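Local coordinates for protein siderophore biosynthesis lipase/esterase, putative (Aspergillus fumigatus, PDB 6GUP) that hydrolyses the ester bonds of the siderophore fusarinine C as a homodimeric alpha/beta-hydrolase esterase, but leaves triacetylfusarinine C uncleaved, at residues C128-L133 / D249-S254; M218-L221 / A225-P228; V280-A285 / D296-R301. One frame throughout, in Å; residues are numbered along the deposited sequence.

Contact 1 (C128-L133 / D249-S254); sequences CVLHYL and DDLFSS
Leu130 reaches from helix 125-134 to Leu251 and Phe252 of the loop 249-254, and one of its methyls makes the closest approach to both. Its CB points at the loop, yet makes no close contact itself with either residue. Nor does CG, which lies anti to the backbone N (chi1 -178°) and carries the branch toward the loop. The two methyls then part. CD1 meets neither loop residue, whereas CD2 does the touching: it lies 3.7 Å from Phe252 CE1 and 4.1 Å from Leu251 CB. Toward the phenyl ring its approach is oblique.

The two loop side chains also pack on each other. Leu251 CB sits 3.9 Å above the plane of the Phe252 ring, over its centre, and CD2 of Leu130 touches both members of that pair. Just upstream, Asp250 is the centre of an inverse gamma turn, closed by Leu251 N donating to Asp249 O at 2.8 Å. This tight bend precedes the residue that faces the helix.

The same loop residues also lean on Gln127, about one turn back along the helix, and Phe252 reaches Met162 on strand 159-163 as well as the ring of Trp302. Helix 125-134 follows a Gly-x-Ser-x-Gly stretch that probably forms the nucleophile elbow of the alpha/beta-hydrolase fold; the Phe252 side chain lies near it without touching.

All three touching residues are buried, and 159 Å² of surface, both sides summed, is buried between the segments. Only carbon atoms meet across the interface, which implies that van der Waals contact and exclusion of water, rather than directional bonding, hold this part of the loop against the helix.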
loop_
_atom_site.group_PDB
_atom_site.type_symbol
_atom_site.label_atom_id
_atom_site.label_comp_id
_atom_site.label_asym_id
_atom_site.label_seq_id
_atom_site.Cartn_x
_atom_site.Cartn_y
_atom_site.Cartn_z
ATOM N N CYS A 128 -13.179 9.149 5.842
ATOM C CA CYS A 128 -12.945 9.689 4.495
ATOM C C CYS A 128 -14.244 10.027 3.756
ATOM O O CYS A 128 -14.299 11.020 3.029
ATOM C CB CYS A 128 -12.122 8.711 3.650
ATOM S SG CYS A 128 -10.614 8.115 4.447
ATOM N N VAL A 129 -15.279 9.211 3.957
ATOM C CA VAL A 129 -16.588 9.419 3.322
ATOM C C VAL A 129 -17.247 10.701 3.844
ATOM O O VAL A 129 -17.650 11.554 3.053
ATOM C CB VAL A 129 -17.530 8.202 3.525
ATOM C CG1 VAL A 129 -18.923 8.476 2.961
ATOM C CG2 VAL A 129 -16.941 6.956 2.871
ATOM N N LEU A 130 -17.348 10.830 5.167
ATOM C CA LEU A 130 -17.948 12.020 5.790
ATOM C C LEU A 130 -17.117 13.286 5.545
ATOM O O LEU A 130 -17.677 14.365 5.348
ATOM C CB LEU A 130 -18.159 11.806 7.298
ATOM C CG LEU A 130 -18.818 12.933 8.109
ATOM C CD1 LEU A 130 -20.124 13.409 7.486
ATOM C CD2 LEU A 130 -19.059 12.483 9.543
ATOM N N HIS A 131 -15.792 13.143 5.553
ATOM C CA HIS A 131 -14.874 14.255 5.267
ATOM C C HIS A 131 -14.993 14.714 3.807
ATOM O O HIS A 131 -14.984 15.914 3.532
ATOM C CB HIS A 131 -13.432 13.843 5.585
ATOM C CG HIS A 131 -12.481 14.988 5.736
ATOM N ND1 HIS A 131 -12.163 15.530 6.963
ATOM C CD2 HIS A 131 -11.745 15.665 4.824
ATOM C CE1 HIS A 131 -11.285 16.503 6.798
ATOM N NE2 HIS A 131 -11.014 16.604 5.510
ATOM N N TYR A 132 -15.113 13.757 2.885
ATOM C CA TYR A 132 -15.371 14.046 1.464
ATOM C C TYR A 132 -16.631 14.902 1.288
ATOM O O TYR A 132 -16.622 15.878 0.531
ATOM C CB TYR A 132 -15.507 12.736 0.665
ATOM C CG TYR A 132 -15.602 12.899 -0.839
ATOM C CD1 TYR A 132 -16.820 13.195 -1.457
ATOM C CD2 TYR A 132 -14.479 12.727 -1.652
ATOM C CE1 TYR A 132 -16.911 13.339 -2.834
ATOM C CE2 TYR A 132 -14.562 12.867 -3.032
ATOM C CZ TYR A 132 -15.779 13.170 -3.617
ATOM O OH TYR A 132 -15.868 13.317 -4.982
ATOM N N LEU A 133 -17.697 14.535 1.998
ATOM C CA LEU A 133 -19.000 15.197 1.869
ATOM C C LEU A 133 -19.139 16.513 2.642
ATOM O O LEU A 133 -19.865 17.401 2.198
ATOM C CB LEU A 133 -20.121 14.244 2.307
ATOM C CG LEU A 133 -20.314 12.983 1.461
ATOM C CD1 LEU A 133 -21.322 12.053 2.121
ATOM C CD2 LEU A 133 -20.745 13.339 0.045
ATOM N N ASP A 249 -10.006 13.237 13.378
ATOM C CA ASP A 249 -10.433 11.833 13.373
ATOM C C ASP A 249 -11.743 11.614 14.121
ATOM O O ASP A 249 -12.549 10.769 13.725
ATOM C CB ASP A 249 -9.355 10.937 13.998
ATOM C CG ASP A 249 -8.041 10.974 13.238
ATOM O OD1 ASP A 249 -8.064 11.057 11.992
ATOM O OD2 ASP A 249 -6.979 10.911 13.892
ATOM N N ASP A 250 -11.953 12.377 15.194
ATOM C CA ASP A 250 -13.077 12.158 16.101
ATOM C C ASP A 250 -14.394 12.705 15.528
ATOM O O ASP A 250 -14.911 13.735 15.969
ATOM C CB ASP A 250 -12.753 12.762 17.478
ATOM C CG ASP A 250 -13.712 12.309 18.565
ATOM O OD1 ASP A 250 -14.335 11.240 18.411
ATOM O OD2 ASP A 250 -13.833 13.023 19.584
ATOM N N LEU A 251 -14.921 11.987 14.538
ATOM C CA LEU A 251 -16.187 12.324 13.882
ATOM C C LEU A 251 -17.373 11.559 14.473
ATOM O O LEU A 251 -18.504 12.045 14.416
ATOM C CB LEU A 251 -16.097 12.028 12.379
ATOM C CG LEU A 251 -15.073 12.837 11.575
ATOM C CD1 LEU A 251 -14.841 12.210 10.208
ATOM C CD2 LEU A 251 -15.518 14.284 11.426
ATOM N N PHE A 252 -17.113 10.380 15.049
ATOM C CA PHE A 252 -18.166 9.420 15.399
ATOM C C PHE A 252 -18.326 9.138 16.902
ATOM O O PHE A 252 -18.976 8.157 17.274
ATOM C CB PHE A 252 -17.917 8.105 14.642
ATOM C CG PHE A 252 -17.742 8.282 13.155
ATOM C CD1 PHE A 252 -18.729 8.910 12.398
ATOM C CD2 PHE A 252 -16.597 7.819 12.507
ATOM C CE1 PHE A 252 -18.577 9.079 11.029
ATOM C CE2 PHE A 252 -16.442 7.986 11.137
ATOM C CZ PHE A 252 -17.432 8.617 10.397
ATOM N N SER A 253 -17.765 9.992 17.764
ATOM C CA SER A 253 -17.932 9.835 19.219
ATOM C C SER A 253 -19.364 10.151 19.653
ATOM O O SER A 253 -19.982 11.089 19.151
ATOM C CB SER A 253 -16.946 10.707 20.006
ATOM O OG SER A 253 -15.687 10.069 20.109
ATOM N N SER A 254 -19.870 9.358 20.595
ATOM C CA SER A 254 -21.251 9.462 21.067
ATOM C C SER A 254 -21.550 10.696 21.922
ATOM O O SER A 254 -22.714 11.078 22.051
ATOM C CB SER A 254 -21.640 8.195 21.837
ATOM O OG SER A 254 -20.907 8.078 23.044
#

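Contact 2 (M218-L221 / A225-P228); sequences MTSL and AHTP
Ser220 lies over one face of the imidazole of His226, and that orientation defines the contact. Its CB stands 3.5 Å from the centroid of the His226 ring, only 12° off the normal, which is the geometry of a CH-pi contact. The hydroxyl is on the same face and even nearer: Ser220 OG is 3.0 Å from His226 CE1. His226 ND1 is equally close, and the farthest ring atom, His226 CD2, is 3.5 Å from Ser220 OG. The imidazole therefore receives the serine side chain broadside. His226 has positive phi and psi, and its CG is anti to the backbone N (chi1 -158°); this places the ring against Ser220.

A water joins two helix side chains to the loop backbone beside this pair. It donates to Thr227 O at 2.9 Å and also bonds Thr219 OG1 at 2.8 Å and Ser220 OG at 2.9 Å. One solvent molecule thus ties two adjacent helix hydroxyls to a loop carbonyl. The serine hydroxyl points back along its helix as well, making a weak hydrogen bond to Leu216 O.

The contact is at the surface, with His226 exposed, where helix 216-222 gives way to the loop leading to helix 231-238. Behind it, Met218 and Thr219 pack on helix 185-205, while Thr227 bonds Ser80 through their hydroxyls.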
loop_
_atom_site.group_PDB
_atom_site.type_symbol
_atom_site.label_atom_id
_atom_site.label_comp_id
_atom_site.label_asym_id
_atom_site.label_seq_id
_atom_site.Cartn_x
_atom_site.Cartn_y
_atom_site.Cartn_z
ATOM N N MET A 218 4.084 -1.627 22.023
ATOM C CA MET A 218 3.242 -0.924 22.998
ATOM C C MET A 218 1.879 -0.493 22.443
ATOM O O MET A 218 0.854 -0.744 23.075
ATOM C CB MET A 218 3.989 0.297 23.547
ATOM C CG MET A 218 5.237 -0.063 24.340
ATOM S SD MET A 218 6.170 1.370 24.911
ATOM C CE MET A 218 5.179 1.909 26.299
ATOM N N THR A 219 1.870 0.158 21.276
ATOM C CA THR A 219 0.633 0.731 20.710
ATOM C C THR A 219 -0.428 -0.312 20.348
ATOM O O THR A 219 -1.622 -0.068 20.530
ATOM C CB THR A 219 0.901 1.591 19.454
ATOM O OG1 THR A 219 1.614 0.822 18.479
ATOM C CG2 THR A 219 1.698 2.843 19.807
ATOM N N SER A 220 0.010 -1.462 19.841
ATOM C CA SER A 220 -0.906 -2.550 19.461
ATOM C C SER A 220 -1.646 -3.207 20.631
ATOM O O SER A 220 -2.683 -3.841 20.422
ATOM C CB SER A 220 -0.168 -3.616 18.651
ATOM O OG SER A 220 0.085 -3.125 17.351
ATOM N N LEU A 221 -1.115 -3.064 21.846
ATOM C CA LEU A 221 -1.814 -3.512 23.056
ATOM C C LEU A 221 -3.059 -2.685 23.347
ATOM O O LEU A 221 -4.029 -3.205 23.905
ATOM C CB LEU A 221 -0.894 -3.453 24.278
ATOM C CG LEU A 221 0.394 -4.277 24.236
ATOM C CD1 LEU A 221 1.058 -4.259 25.603
ATOM C CD2 LEU A 221 0.145 -5.706 23.776
ATOM N N ALA A 225 -7.060 -1.234 15.821
ATOM C CA ALA A 225 -6.661 -1.160 14.411
ATOM C C ALA A 225 -5.294 -1.804 14.145
ATOM O O ALA A 225 -5.064 -2.324 13.052
ATOM C CB ALA A 225 -6.666 0.284 13.932
ATOM N N HIS A 226 -4.403 -1.757 15.141
ATOM C CA HIS A 226 -3.095 -2.430 15.093
ATOM C C HIS A 226 -2.212 -1.884 13.958
ATOM O O HIS A 226 -1.491 -2.631 13.289
ATOM C CB HIS A 226 -3.285 -3.953 14.979
ATOM C CG HIS A 226 -2.104 -4.757 15.430
ATOM N ND1 HIS A 226 -0.831 -4.562 14.936
ATOM C CD2 HIS A 226 -2.010 -5.783 16.309
ATOM C CE1 HIS A 226 -0.004 -5.424 15.500
ATOM N NE2 HIS A 226 -0.693 -6.174 16.340
ATOM N N THR A 227 -2.280 -0.569 13.756
ATOM C CA THR A 227 -1.474 0.128 12.750
ATOM C C THR A 227 -0.443 0.974 13.509
ATOM O O THR A 227 -0.704 1.372 14.649
ATOM C CB THR A 227 -2.358 0.976 11.787
ATOM O OG1 THR A 227 -1.546 1.638 10.813
ATOM C CG2 THR A 227 -3.181 2.017 12.518
ATOM N N PRO A 228 0.740 1.234 12.902
ATOM C CA PRO A 228 1.745 2.066 13.579
ATOM C C PRO A 228 1.242 3.475 13.890
ATOM O O PRO A 228 0.362 3.981 13.189
ATOM C CB PRO A 228 2.899 2.118 12.566
ATOM C CG PRO A 228 2.275 1.770 11.259
ATOM C CD PRO A 228 1.263 0.730 11.620
HETATM O O HOH W 1 -0.489 -0.265 17.051
#

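Contact 3 (V280-A285 / D296-R301); sequences VLFSGA and DTLLSR
Leu298 is the first residue of the helix segment 296-301 to meet the strand. Its CG is anti to the backbone N (chi1 -173°), which carries CD2 to 3.6 Å from Phe282 CZ, an oblique approach at the far end of the ring, with the two side chains crossing at about a right angle.

Leu299 approaches differently, over a face. Its CD2 lies 3.8 Å from the centroid of the Phe282 ring and 25° off the normal, displaced toward the rim, in a CH-pi contact. The branch point is tight against the same ring, Leu299 CG being 3.5 Å from Phe282 CE2. The CD2 methyl also reaches the other strand residue in the contact, lying 3.6 Å from Val280 CG1. These contacts belong to a beta-alpha-beta unit: strand 278-283, helix 295-307 and strand 320-322, whose Ile321 also touches Leu299. The short strand and helix axes run antiparallel (168°) and come within 10.8 Å.

Ser300 makes no contact with the strand and donates its OG to Thr297 O at 2.7 Å. Arg301 N reaches that carbonyl from the same face, at 3.0 Å, while the guanidinium of Arg301 bonds Leu256 O.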
loop_
_atom_site.group_PDB
_atom_site.type_symbol
_atom_site.label_atom_id
_atom_site.label_comp_id
_atom_site.label_asym_id
_atom_site.label_seq_id
_atom_site.Cartn_x
_atom_site.Cartn_y
_atom_site.Cartn_z
ATOM N N VAL A 280 -25.950 4.464 6.873
ATOM C CA VAL A 280 -25.022 4.018 7.912
ATOM C C VAL A 280 -25.419 2.611 8.365
ATOM O O VAL A 280 -26.575 2.372 8.715
ATOM C CB VAL A 280 -25.016 4.987 9.114
ATOM C CG1 VAL A 280 -24.080 4.498 10.215
ATOM C CG2 VAL A 280 -24.602 6.381 8.660
ATOM N N LEU A 281 -24.454 1.692 8.351
ATOM C CA LEU A 281 -24.663 0.312 8.789
ATOM C C LEU A 281 -23.824 0.023 10.030
ATOM O O LEU A 281 -22.638 -0.305 9.925
ATOM C CB LEU A 281 -24.303 -0.667 7.666
ATOM C CG LEU A 281 -25.086 -0.559 6.357
ATOM C CD1 LEU A 281 -24.516 -1.526 5.331
ATOM C CD2 LEU A 281 -26.570 -0.821 6.564
ATOM N N PHE A 282 -24.439 0.167 11.202
ATOM C CA PHE A 282 -23.793 -0.211 12.461
ATOM C C PHE A 282 -23.765 -1.720 12.631
ATOM O O PHE A 282 -24.604 -2.435 12.084
ATOM C CB PHE A 282 -24.510 0.388 13.686
ATOM C CG PHE A 282 -24.053 1.772 14.089
ATOM C CD1 PHE A 282 -22.847 2.338 13.650
ATOM C CD2 PHE A 282 -24.833 2.502 14.980
ATOM C CE1 PHE A 282 -22.466 3.603 14.065
ATOM C CE2 PHE A 282 -24.448 3.767 15.397
ATOM C CZ PHE A 282 -23.266 4.318 14.938
ATOM N N SER A 283 -22.801 -2.183 13.421
ATOM C CA SER A 283 -22.690 -3.585 13.791
ATOM C C SER A 283 -23.279 -3.758 15.193
ATOM O O SER A 283 -22.858 -3.086 16.134
ATOM C CB SER A 283 -21.227 -4.024 13.733
ATOM O OG SER A 283 -20.787 -4.118 12.391
ATOM N N GLY A 284 -24.275 -4.637 15.314
ATOM C CA GLY A 284 -25.008 -4.833 16.570
ATOM C C GLY A 284 -24.197 -5.406 17.715
ATOM O O GLY A 284 -24.441 -5.070 18.877
ATOM N N ALA A 285 -23.238 -6.268 17.386
ATOM C CA ALA A 285 -22.304 -6.828 18.361
ATOM C C ALA A 285 -20.895 -6.266 18.150
ATOM O O ALA A 285 -19.907 -6.994 18.282
ATOM C CB ALA A 285 -22.300 -8.347 18.252
ATOM N N ASP A 296 -28.602 3.362 19.150
ATOM C CA ASP A 296 -29.853 3.855 18.560
ATOM C C ASP A 296 -29.976 5.371 18.686
ATOM O O ASP A 296 -30.375 6.046 17.734
ATOM C CB ASP A 296 -31.061 3.179 19.214
ATOM C CG ASP A 296 -31.116 1.692 18.931
ATOM O OD1 ASP A 296 -31.328 1.319 17.760
ATOM O OD2 ASP A 296 -30.956 0.896 19.880
ATOM N N THR A 297 -29.643 5.892 19.867
ATOM C CA THR A 297 -29.555 7.338 20.092
ATOM C C THR A 297 -28.529 7.967 19.150
ATOM O O THR A 297 -28.788 9.016 18.569
ATOM C CB THR A 297 -29.185 7.668 21.556
ATOM O OG1 THR A 297 -30.135 7.056 22.438
ATOM C CG2 THR A 297 -29.177 9.181 21.811
ATOM N N LEU A 298 -27.378 7.312 18.997
ATOM C CA LEU A 298 -26.300 7.816 18.142
ATOM C C LEU A 298 -26.728 7.960 16.676
ATOM O O LEU A 298 -26.447 8.986 16.053
ATOM C CB LEU A 298 -25.058 6.919 18.253
ATOM C CG LEU A 298 -23.774 7.374 17.550
ATOM C CD1 LEU A 298 -23.366 8.769 17.995
ATOM C CD2 LEU A 298 -22.655 6.380 17.820
ATOM N N LEU A 299 -27.414 6.947 16.140
ATOM C CA LEU A 299 -27.922 6.993 14.754
ATOM C C LEU A 299 -28.990 8.069 14.537
ATOM O O LEU A 299 -28.983 8.740 13.502
ATOM C CB LEU A 299 -28.477 5.629 14.301
ATOM C CG LEU A 299 -27.492 4.516 13.926
ATOM C CD1 LEU A 299 -28.250 3.283 13.455
ATOM C CD2 LEU A 299 -26.497 4.956 12.858
ATOM N N SER A 300 -29.902 8.221 15.497
ATOM C CA SER A 300 -30.959 9.240 15.412
ATOM C C SER A 300 -30.396 10.661 15.472
ATOM O O SER A 300 -30.891 11.554 14.784
ATOM C CB SER A 300 -32.006 9.040 16.514
ATOM O OG SER A 300 -31.416 9.075 17.801
ATOM N N ARG A 301 -29.364 10.862 16.291
ATOM C CA ARG A 301 -28.670 12.153 16.361
ATOM C C ARG A 301 -27.905 12.474 15.069
ATOM O O ARG A 301 -27.877 13.629 14.640
ATOM C CB ARG A 301 -27.738 12.205 17.575
ATOM C CG ARG A 301 -28.492 12.226 18.897
ATOM C CD ARG A 301 -27.553 12.333 20.083
ATOM N NE ARG A 301 -26.955 13.668 20.143
ATOM C CZ ARG A 301 -25.650 13.957 20.193
ATOM N NH1 ARG A 301 -24.707 13.011 20.229
ATOM N NH2 ARG A 301 -25.282 15.236 20.231
#

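Contacts 1 and 3 adjoin, their centres about 14 Å apart. Leu298 links them: its CD1 lies 3.8 Å from Ser254 CA, and its CD2 lies 4.1 Å from Phe252 O. Trp302 meets the rings of both Phe252 and Phe282. The probable catalytic triad of Ser123, His327 and Asp286 is near this pair, since the Phe252 side chain approaches the elbow residues and that of Phe282 approaches the triad, neither touching. Contact 2 stands apart, its centre about 21 Å from that of contact 1 and 26 Å from that of contact 3. Along the chain it is nested within the loop that contact 1 closes, in the largely helical insertion between strands 159-163 and 278-283.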